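Local coordinates for protein hypothetical hydrolase (Bacteroides thetaiotaomicron, PDB 3TC9) that is of unconfirmed function but, as a six-bladed beta-propeller joined to an immunoglobulin-like IPT/TIG domain, probably serves as an auxiliary nutrient-binding protein, at residues K319-G324 / R359-I364; C363-T368 / V373-G378. One frame throughout, in Å; residues are numbered along the deposited sequence.

Contact 1 (K319-G324 / R359-I364); sequences KDWVDG and RENHCI. With EDO (1,2-ethanediol), chain V; EDO (1,2-ethanediol), chain R.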
loop_
_atom_site.group_PDB
_atom_site.type_symbol
_atom_site.label_atom_id
_atom_site.label_comp_id
_atom_site.label_asym_id
_atom_site.label_seq_id
_atom_site.Cartn_x
_atom_site.Cartn_y
_atom_site.Cartn_z
ATOM N N LYS B 319 23.379 25.819 8.331
ATOM C CA LYS B 319 22.335 26.079 7.330
ATOM C C LYS B 319 22.826 25.722 5.935
ATOM O O LYS B 319 23.795 26.322 5.462
ATOM C CB LYS B 319 21.955 27.583 7.300
ATOM C CG LYS B 319 21.654 28.284 8.601
ATOM C CD LYS B 319 22.133 29.721 8.482
ATOM C CE LYS B 319 21.495 30.640 9.478
ATOM N NZ LYS B 319 21.528 32.040 8.990
ATOM N N ASP B 320 22.148 24.823 5.246
ATOM C CA ASP B 320 22.523 24.502 3.871
ATOM C C ASP B 320 21.480 23.604 3.245
ATOM O O ASP B 320 20.540 23.225 3.915
ATOM C CB ASP B 320 23.912 23.819 3.840
ATOM C CG ASP B 320 24.713 24.030 2.577
ATOM O OD1 ASP B 320 24.114 24.439 1.544
ATOM O OD2 ASP B 320 25.914 23.722 2.593
ATOM N N TRP B 321 21.643 23.258 1.971
ATOM C CA TRP B 321 20.793 22.312 1.268
ATOM C C TRP B 321 21.689 21.208 0.767
ATOM O O TRP B 321 22.453 21.417 -0.171
ATOM C CB TRP B 321 19.990 22.973 0.136
ATOM C CG TRP B 321 19.110 21.984 -0.567
ATOM C CD1 TRP B 321 18.026 21.335 -0.049
ATOM C CD2 TRP B 321 19.352 21.401 -1.850
ATOM N NE1 TRP B 321 17.543 20.425 -0.957
ATOM C CE2 TRP B 321 18.314 20.473 -2.089
ATOM C CE3 TRP B 321 20.300 21.639 -2.867
ATOM C CZ2 TRP B 321 18.205 19.773 -3.294
ATOM C CZ3 TRP B 321 20.184 20.951 -4.066
ATOM C CH2 TRP B 321 19.140 20.044 -4.276
ATOM N N VAL B 322 21.698 20.075 1.488
ATOM C CA VAL B 322 22.573 18.923 1.247
ATOM C C VAL B 322 21.829 17.641 1.568
ATOM O O VAL B 322 21.471 17.387 2.723
ATOM C CB VAL B 322 23.936 18.958 2.039
ATOM C CG1 VAL B 322 24.812 17.744 1.694
ATOM C CG2 VAL B 322 24.728 20.243 1.807
ATOM N N ASP B 323 21.596 16.834 0.542
ATOM C CA ASP B 323 21.010 15.504 0.687
ATOM C C ASP B 323 22.156 14.560 1.133
ATOM O O ASP B 323 23.298 14.762 0.735
ATOM C CB ASP B 323 20.300 15.070 -0.631
ATOM C CG ASP B 323 19.021 15.873 -0.893
ATOM O OD1 ASP B 323 18.386 16.316 0.085
ATOM O OD2 ASP B 323 18.646 16.043 -2.082
ATOM N N GLY B 324 21.883 13.652 2.056
ATOM C CA GLY B 324 22.915 12.780 2.623
ATOM C C GLY B 324 22.464 12.033 3.861
ATOM O O GLY B 324 21.302 12.156 4.276
ATOM N N ARG B 359 11.782 25.050 5.144
ATOM C CA ARG B 359 11.325 26.411 4.885
ATOM C C ARG B 359 12.283 27.266 4.061
ATOM O O ARG B 359 11.844 27.813 3.045
ATOM C CB ARG B 359 10.977 27.123 6.189
ATOM C CG ARG B 359 10.095 28.338 6.022
ATOM C CD ARG B 359 10.324 29.297 7.165
ATOM N NE ARG B 359 9.239 30.270 7.273
ATOM C CZ ARG B 359 9.368 31.575 7.070
ATOM N NH1 ARG B 359 10.545 32.091 6.734
ATOM N NH2 ARG B 359 8.318 32.376 7.186
ATOM N N GLU B 360 13.551 27.417 4.480
ATOM C CA GLU B 360 14.443 28.357 3.791
ATOM C C GLU B 360 15.176 27.737 2.612
ATOM O O GLU B 360 15.922 28.437 1.922
ATOM C CB GLU B 360 15.437 29.028 4.746
ATOM C CG GLU B 360 14.813 29.891 5.838
ATOM C CD GLU B 360 13.963 31.067 5.401
ATOM O OE1 GLU B 360 14.221 31.654 4.322
ATOM O OE2 GLU B 360 13.039 31.414 6.168
ATOM N N ASN B 361 14.940 26.452 2.361
ATOM C CA ASN B 361 15.450 25.736 1.210
ATOM C C ASN B 361 14.330 25.597 0.181
ATOM O O ASN B 361 14.574 25.105 -0.934
ATOM C CB ASN B 361 16.019 24.383 1.626
ATOM C CG ASN B 361 17.422 24.490 2.175
ATOM O OD1 ASN B 361 18.203 25.367 1.809
ATOM N ND2 ASN B 361 17.777 23.588 3.057
ATOM N N HIS B 362 13.101 26.054 0.563
ATOM C CA HIS B 362 11.857 26.078 -0.254
ATOM C C HIS B 362 11.530 24.713 -0.884
ATOM O O HIS B 362 11.178 24.622 -2.065
ATOM C CB HIS B 362 11.943 27.163 -1.340
ATOM C CG HIS B 362 12.325 28.487 -0.774
ATOM N ND1 HIS B 362 11.409 29.271 -0.121
ATOM C CD2 HIS B 362 13.534 29.092 -0.723
ATOM C CE1 HIS B 362 12.071 30.344 0.279
ATOM N NE2 HIS B 362 13.352 30.278 -0.066
ATOM N N CYS B 363 11.615 23.662 -0.087
ATOM C CA CYS B 363 11.360 22.313 -0.603
ATOM C C CYS B 363 10.833 21.371 0.489
ATOM O O CYS B 363 10.719 21.752 1.663
ATOM C CB CYS B 363 12.623 21.751 -1.258
ATOM S SG CYS B 363 14.015 21.580 -0.133
ATOM N N ILE B 364 10.452 20.165 0.062
ATOM C CA ILE B 364 9.987 19.087 0.927
ATOM C C ILE B 364 11.092 18.061 0.954
ATOM O O ILE B 364 11.572 17.635 -0.108
ATOM C CB ILE B 364 8.618 18.457 0.501
ATOM C CG1 ILE B 364 7.510 19.494 0.186
ATOM C CG2 ILE B 364 8.148 17.410 1.528
ATOM C CD1 ILE B 364 7.140 20.545 1.351
HETATM C C1 EDO V . 20.691 28.017 2.153
HETATM O O1 EDO V . 20.151 26.964 2.967
HETATM C C2 EDO V . 21.771 27.460 1.228
HETATM O O2 EDO V . 23.019 27.389 1.926
HETATM C C1 EDO R . 16.769 31.626 9.525
HETATM O O1 EDO R . 17.057 30.249 9.751
HETATM C C2 EDO R . 18.096 32.355 9.377
HETATM O O2 EDO R . 18.727 31.937 8.163
#
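Asn361 reaches across to the backbone of Asp320, and this is the one hydrogen bond between loop 319-324 and segment 359-364. Its ND2 lies 2.9 Å from Asp320 O, with an N-H...O angle of 165°. The bond is nearly straight and the acceptor stays close to the amide plane, but the donor stands above the plane of the Asp320 carbonyl. ND2 also bonds to Asp358 OD2, so both partners together fix the rotation of the amide. OD1 accepts from O1 of an ethanediol at 2.8 Å; the same molecule bonds at its other hydroxyl to Asp320 OD1 (O2 to OD1 3.2 Å), bridging the two segments with a small molecule probably left from crystallisation. Asp320 OD1 further accepts from the backbone N of Trp321 at 2.8 Å, which holds the carboxylate against the N-H of the following peptide.

The rest of the interface is packing round Trp321. With CG anti to the backbone N (chi1 -179°), the CD1/NE1 edge of the ring comes beside Asn361 ND2 and Cys363 SG. Trp321 CB lies 3.4 Å from Asn361 OD1, and Asn361 ND2 lies at the ring edge, ring and amide planes being 70° apart. Cys363 SG approaches obliquely, 3.8 Å from Trp321 NE1, in a sulfur-aromatic contact. NE1 itself donates to Thr375 OG1, and Arg379 makes a cation-pi contact with the indole.

In the fold, the contact lays the loop between strands 305-312 and 324-325 against the G1 beta bulge where His362 and Cys363 both face Asp358, at the start of strand 363-367.

Contact 2 (C363-T368 / V373-G378); sequences CIRILT and VTTFAG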
loop_
_atom_site.group_PDB
_atom_site.type_symbol
_atom_site.label_atom_id
_atom_site.label_comp_id
_atom_site.label_asym_id
_atom_site.label_seq_id
_atom_site.Cartn_x
_atom_site.Cartn_y
_atom_site.Cartn_z
ATOM N N CYS B 363 11.615 23.662 -0.087
ATOM C CA CYS B 363 11.360 22.313 -0.603
ATOM C C CYS B 363 10.833 21.371 0.489
ATOM O O CYS B 363 10.719 21.752 1.663
ATOM C CB CYS B 363 12.623 21.751 -1.258
ATOM S SG CYS B 363 14.015 21.580 -0.133
ATOM N N ILE B 364 10.452 20.165 0.062
ATOM C CA ILE B 364 9.987 19.087 0.927
ATOM C C ILE B 364 11.092 18.061 0.954
ATOM O O ILE B 364 11.572 17.635 -0.108
ATOM C CB ILE B 364 8.618 18.457 0.501
ATOM C CG1 ILE B 364 7.510 19.494 0.186
ATOM C CG2 ILE B 364 8.148 17.410 1.528
ATOM C CD1 ILE B 364 7.140 20.545 1.351
ATOM N N ARG B 365 11.499 17.669 2.154
ATOM C CA ARG B 365 12.559 16.678 2.337
ATOM C C ARG B 365 11.976 15.377 2.852
ATOM O O ARG B 365 10.853 15.361 3.331
ATOM C CB ARG B 365 13.646 17.200 3.302
ATOM C CG ARG B 365 14.094 18.650 3.065
ATOM C CD ARG B 365 15.010 18.891 1.882
ATOM N NE ARG B 365 16.253 18.118 1.926
ATOM C CZ ARG B 365 17.375 18.497 2.521
ATOM N NH1 ARG B 365 17.434 19.649 3.169
ATOM N NH2 ARG B 365 18.446 17.724 2.477
ATOM N N ILE B 366 12.709 14.276 2.690
ATOM C CA ILE B 366 12.337 12.974 3.226
ATOM C C ILE B 366 13.459 12.480 4.128
ATOM O O ILE B 366 14.589 12.419 3.689
ATOM C CB ILE B 366 12.005 11.882 2.144
ATOM C CG1 ILE B 366 11.100 12.416 0.995
ATOM C CG2 ILE B 366 11.446 10.605 2.800
ATOM C CD1 ILE B 366 11.135 11.564 -0.199
ATOM N N LEU B 367 13.127 12.099 5.366
ATOM C CA LEU B 367 14.015 11.474 6.340
ATOM C C LEU B 367 13.565 10.029 6.523
ATOM O O LEU B 367 12.455 9.780 7.041
ATOM C CB LEU B 367 14.013 12.216 7.687
ATOM C CG LEU B 367 14.717 11.518 8.876
ATOM C CD1 LEU B 367 16.228 11.303 8.613
ATOM C CD2 LEU B 367 14.513 12.292 10.133
ATOM N N THR B 368 14.411 9.081 6.065
ATOM C CA THR B 368 14.129 7.651 6.198
ATOM C C THR B 368 14.485 7.180 7.605
ATOM O O THR B 368 15.327 7.790 8.257
ATOM C CB THR B 368 14.912 6.802 5.169
ATOM O OG1 THR B 368 16.258 6.678 5.615
ATOM C CG2 THR B 368 14.797 7.318 3.750
ATOM N N VAL B 373 18.576 11.623 4.179
ATOM C CA VAL B 373 17.737 12.765 3.814
ATOM C C VAL B 373 17.860 12.977 2.317
ATOM O O VAL B 373 18.965 13.043 1.789
ATOM C CB VAL B 373 18.036 14.072 4.619
ATOM C CG1 VAL B 373 17.021 15.181 4.288
ATOM C CG2 VAL B 373 18.050 13.812 6.111
ATOM N N THR B 374 16.710 13.046 1.626
ATOM C CA THR B 374 16.604 13.336 0.191
ATOM C C THR B 374 15.611 14.494 0.004
ATOM O O THR B 374 15.001 14.926 0.977
ATOM C CB THR B 374 16.203 12.091 -0.619
ATOM O OG1 THR B 374 14.979 11.611 -0.099
ATOM C CG2 THR B 374 17.272 10.970 -0.596
ATOM N N THR B 375 15.452 15.000 -1.241
ATOM C CA THR B 375 14.515 16.072 -1.531
ATOM C C THR B 375 13.387 15.497 -2.353
ATOM O O THR B 375 13.617 14.839 -3.369
ATOM C CB THR B 375 15.232 17.236 -2.196
ATOM O OG1 THR B 375 16.202 17.693 -1.266
ATOM C CG2 THR B 375 14.270 18.399 -2.622
ATOM N N PHE B 376 12.165 15.735 -1.909
ATOM C CA PHE B 376 11.003 15.215 -2.596
ATOM C C PHE B 376 10.491 16.163 -3.661
ATOM O O PHE B 376 10.211 15.730 -4.785
ATOM C CB PHE B 376 9.897 14.920 -1.561
ATOM C CG PHE B 376 8.599 14.344 -2.094
ATOM C CD1 PHE B 376 8.591 13.157 -2.826
ATOM C CD2 PHE B 376 7.379 14.939 -1.789
ATOM C CE1 PHE B 376 7.384 12.590 -3.255
ATOM C CE2 PHE B 376 6.178 14.371 -2.209
ATOM C CZ PHE B 376 6.184 13.186 -2.916
ATOM N N ALA B 377 10.328 17.456 -3.309
ATOM C CA ALA B 377 9.696 18.418 -4.212
ATOM C C ALA B 377 10.164 19.803 -3.956
ATOM O O ALA B 377 10.465 20.152 -2.824
ATOM C CB ALA B 377 8.178 18.370 -4.051
ATOM N N GLY B 378 10.196 20.599 -5.017
ATOM C CA GLY B 378 10.618 21.990 -4.940
ATOM C C GLY B 378 11.946 22.192 -5.612
ATOM O O GLY B 378 12.578 21.226 -6.062
#
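Ile364 and Ile366 carry the backbone ladder that joins strand 363-367 to segment 373-378 in antiparallel register. Ile366 and Thr374 form a regular hydrogen-bonded pair: Ile366 N to Thr374 O is 2.9 Å and Thr374 N to Ile366 O is 3.0 Å. At Ile364 the pattern changes. Its N donates to Ala377 O at 2.9 Å, whereas its O receives Phe376 N at 2.7 Å and, weakly, Ala377 N at 3.4 Å. Two consecutive residues facing one are the evidence for a classic beta bulge, and the register slips by one before Arg365 meets Thr375.

Polar contacts gather on the face of Arg365 and Thr375. The arginine chain, bent at chi2 and chi3 (-76° and -58°), folds back over the neighbouring strand, and Val373 CG1 sits over one face of its guanidinium, 3.4 Å from Arg365 NH2. Salt bridges to Asp358 through NH1 and to Asp323 through NH2 anchor the group, and Arg330 O also accepts from NH1. Thr375 OG1, bonded to Asp323 and Trp321, belongs to the same polar network.

Hydrophobic packing is found on both faces. Beside Arg365 and Thr375, Leu367 CD1 packs against Val373 CG2. On the other face Ile366 CG1 rests 3.8 Å from Phe376 CB, while Ile364 CG2 approaches Phe376 CD2 obliquely at 4.2 Å. Past these strands the phenyl ring continues into an edge-to-face contact with Tyr355, and it also meets Phe413.

With only four residues between the segments, this is a bulged beta hairpin, and its strands lie side by side in an antiparallel sheet of the kind that forms one blade of a six-bladed beta-propeller.

Overall arrangement
Both contacts use strand 363-367, sharing Cys363 and Ile364, and their centres lie about 8 Å apart. Contact 2 is the buried one, a backbone ladder between neighbouring strands with 564 Å² of surface buried between them; contact 1 is partly buried, accounts for 156 Å², and depends on one amide-to-backbone bond plus an indole edge, with an ethanediol bridging Asn361 and Asp320. They meet through the carboxylate of Asp323, which connects the loop to the hairpin, and through Gly324 O, which lies 2.8 Å from Val373 N in a probable backbone hydrogen bond. The loop of contact 1 thus leads directly into the sheet that contact 2 helps build.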